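Microcin B17-processing protein McbB (Escherichia coli str. K-12 substr. MG1655, PDB 6GRH) is required to process the inactive microcin B17 precursor peptide into the active antibiotic. Local coordinates at residues K44-S49 / E78-T83. Residues are numbered along the deposited sequence; the frame is centred on the assembly and turned at random.
Sequences KKVLES and EFLITT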
loop_
_atom_site.group_PDB
_atom_site.type_symbol
_atom_site.label_atom_id
_atom_site.label_comp_id
_atom_site.label_asym_id
_atom_site.label_seq_id
_atom_site.Cartn_x
_atom_site.Cartn_y
_atom_site.Cartn_z
ATOM N N LYS B 44 29.330 -9.296 -43.811
ATOM C CA LYS B 44 30.269 -9.419 -42.674
ATOM C C LYS B 44 30.998 -8.082 -42.469
ATOM O O LYS B 44 31.053 -7.554 -41.375
ATOM C CB LYS B 44 31.268 -10.556 -42.917
ATOM C CG LYS B 44 32.385 -10.646 -41.894
ATOM C CD LYS B 44 33.284 -11.845 -42.167
ATOM C CE LYS B 44 34.446 -11.840 -41.185
ATOM N NZ LYS B 44 35.392 -12.952 -41.416
ATOM N N LYS B 45 31.527 -7.536 -43.560
ATOM C CA LYS B 45 32.196 -6.231 -43.545
ATOM C C LYS B 45 31.330 -5.110 -42.988
ATOM O O LYS B 45 31.782 -4.329 -42.161
ATOM C CB LYS B 45 32.733 -5.868 -44.951
ATOM N N VAL B 46 30.079 -5.048 -43.422
ATOM C CA VAL B 46 29.124 -4.053 -42.930
ATOM C C VAL B 46 28.935 -4.186 -41.426
ATOM O O VAL B 46 29.048 -3.211 -40.687
ATOM C CB VAL B 46 27.779 -4.172 -43.689
ATOM C CG1 VAL B 46 26.687 -3.332 -43.041
ATOM C CG2 VAL B 46 27.958 -3.769 -45.145
ATOM N N LEU B 47 28.659 -5.408 -40.971
ATOM C CA LEU B 47 28.449 -5.662 -39.568
ATOM C C LEU B 47 29.678 -5.302 -38.721
ATOM O O LEU B 47 29.530 -4.710 -37.675
ATOM C CB LEU B 47 28.022 -7.123 -39.330
ATOM C CG LEU B 47 26.684 -7.504 -39.922
ATOM C CD1 LEU B 47 26.537 -9.031 -39.951
ATOM C CD2 LEU B 47 25.527 -6.834 -39.192
ATOM N N GLU B 48 30.872 -5.648 -39.174
ATOM C CA GLU B 48 32.104 -5.241 -38.482
ATOM C C GLU B 48 32.255 -3.713 -38.338
ATOM O O GLU B 48 32.632 -3.216 -37.266
ATOM C CB GLU B 48 33.324 -5.839 -39.177
ATOM C CG GLU B 48 33.403 -7.335 -38.912
ATOM C CD GLU B 48 34.498 -8.042 -39.678
ATOM O OE1 GLU B 48 34.871 -7.584 -40.792
ATOM O OE2 GLU B 48 34.963 -9.089 -39.164
ATOM N N SER B 49 31.959 -2.967 -39.402
ATOM C CA SER B 49 32.023 -1.504 -39.339
ATOM C C SER B 49 30.967 -0.931 -38.411
ATOM O O SER B 49 31.271 -0.038 -37.623
ATOM C CB SER B 49 31.851 -0.845 -40.701
ATOM O OG SER B 49 31.438 0.500 -40.479
ATOM N N GLU B 78 16.635 -3.971 -44.381
ATOM C CA GLU B 78 15.623 -4.919 -43.900
ATOM C C GLU B 78 16.244 -6.062 -43.075
ATOM O O GLU B 78 15.703 -6.471 -42.040
ATOM C CB GLU B 78 14.841 -5.502 -45.087
ATOM C CG GLU B 78 13.570 -6.220 -44.677
ATOM C CD GLU B 78 12.822 -6.821 -45.860
ATOM O OE1 GLU B 78 13.307 -6.761 -47.028
ATOM O OE2 GLU B 78 11.724 -7.365 -45.609
ATOM N N PHE B 79 17.374 -6.571 -43.547
ATOM C CA PHE B 79 18.124 -7.600 -42.818
ATOM C C PHE B 79 18.608 -7.062 -41.465
ATOM O O PHE B 79 18.420 -7.703 -40.432
ATOM C CB PHE B 79 19.306 -8.103 -43.660
ATOM C CG PHE B 79 20.221 -9.033 -42.923
ATOM C CD1 PHE B 79 19.928 -10.386 -42.835
ATOM C CD2 PHE B 79 21.330 -8.557 -42.261
ATOM C CE1 PHE B 79 20.754 -11.253 -42.158
ATOM C CE2 PHE B 79 22.158 -9.428 -41.562
ATOM C CZ PHE B 79 21.873 -10.774 -41.531
ATOM N N LEU B 80 19.217 -5.879 -41.489
ATOM C CA LEU B 80 19.784 -5.287 -40.286
ATOM C C LEU B 80 18.709 -4.960 -39.255
ATOM O O LEU B 80 18.947 -5.104 -38.071
ATOM C CB LEU B 80 20.597 -4.032 -40.638
ATOM C CG LEU B 80 21.861 -4.289 -41.484
ATOM C CD1 LEU B 80 22.455 -2.992 -42.012
ATOM C CD2 LEU B 80 22.904 -5.069 -40.714
ATOM N N ILE B 81 17.532 -4.524 -39.717
ATOM C CA ILE B 81 16.429 -4.184 -38.840
ATOM C C ILE B 81 15.789 -5.457 -38.260
ATOM O O ILE B 81 15.544 -5.530 -37.046
ATOM C CB ILE B 81 15.334 -3.354 -39.550
ATOM C CG1 ILE B 81 15.850 -1.928 -39.802
ATOM C CG2 ILE B 81 14.042 -3.295 -38.720
ATOM C CD1 ILE B 81 15.052 -1.164 -40.841
ATOM N N THR B 82 15.494 -6.419 -39.129
ATOM C CA THR B 82 14.752 -7.614 -38.706
ATOM C C THR B 82 15.573 -8.477 -37.766
ATOM O O THR B 82 15.010 -9.029 -36.837
ATOM C CB THR B 82 14.230 -8.454 -39.885
ATOM O OG1 THR B 82 15.311 -8.780 -40.770
ATOM C CG2 THR B 82 13.165 -7.706 -40.644
ATOM N N THR B 83 16.894 -8.540 -37.962
ATOM C CA THR B 83 17.774 -9.325 -37.091
ATOM C C THR B 83 18.136 -8.674 -35.765
ATOM O O THR B 83 18.689 -9.365 -34.918
ATOM C CB THR B 83 19.081 -9.744 -37.812
ATOM O OG1 THR B 83 19.818 -8.570 -38.247
ATOM C CG2 THR B 83 18.778 -10.656 -38.985
#
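L47 and L80 reach toward each other in opposite directions and meet only at their last methyls, an example of two helices joined through the ends of branched side chains. CD2 of L47 lies 3.5 Å from CD2 of L80, while the CA atoms of the two residues stay 8.7 Å apart. The leucines share one shape, each with CG anti to its carbonyl carbon (chi1 -65° in L47, -66° in L80). In L80 the CB already points at the other helix; in L47 the branch brings the methyl in. The other methyl of L80, CD1, faces CG1 of V46 more loosely, at 4.4 Å. Helices 41-52, 59-68 and 73-82 pack with the antiparallel sheet of the N-terminal domain, consistent with the winged-helix-like RiPP recognition element, or peptide clamp, of such processing enzymes; L62 of helix 59-68 adds to the packing on L80. Beside the leucines, F79 rests on V36 and I38 of strand 34-38, and CG2 of T83 sits 3.8 Å above one face of the F79 ring, offset toward the rim. T83 OG1 donates to F79 O at 2.7 Å; T83 N reaches the same oxygen from the opposite face of the carbonyl plane.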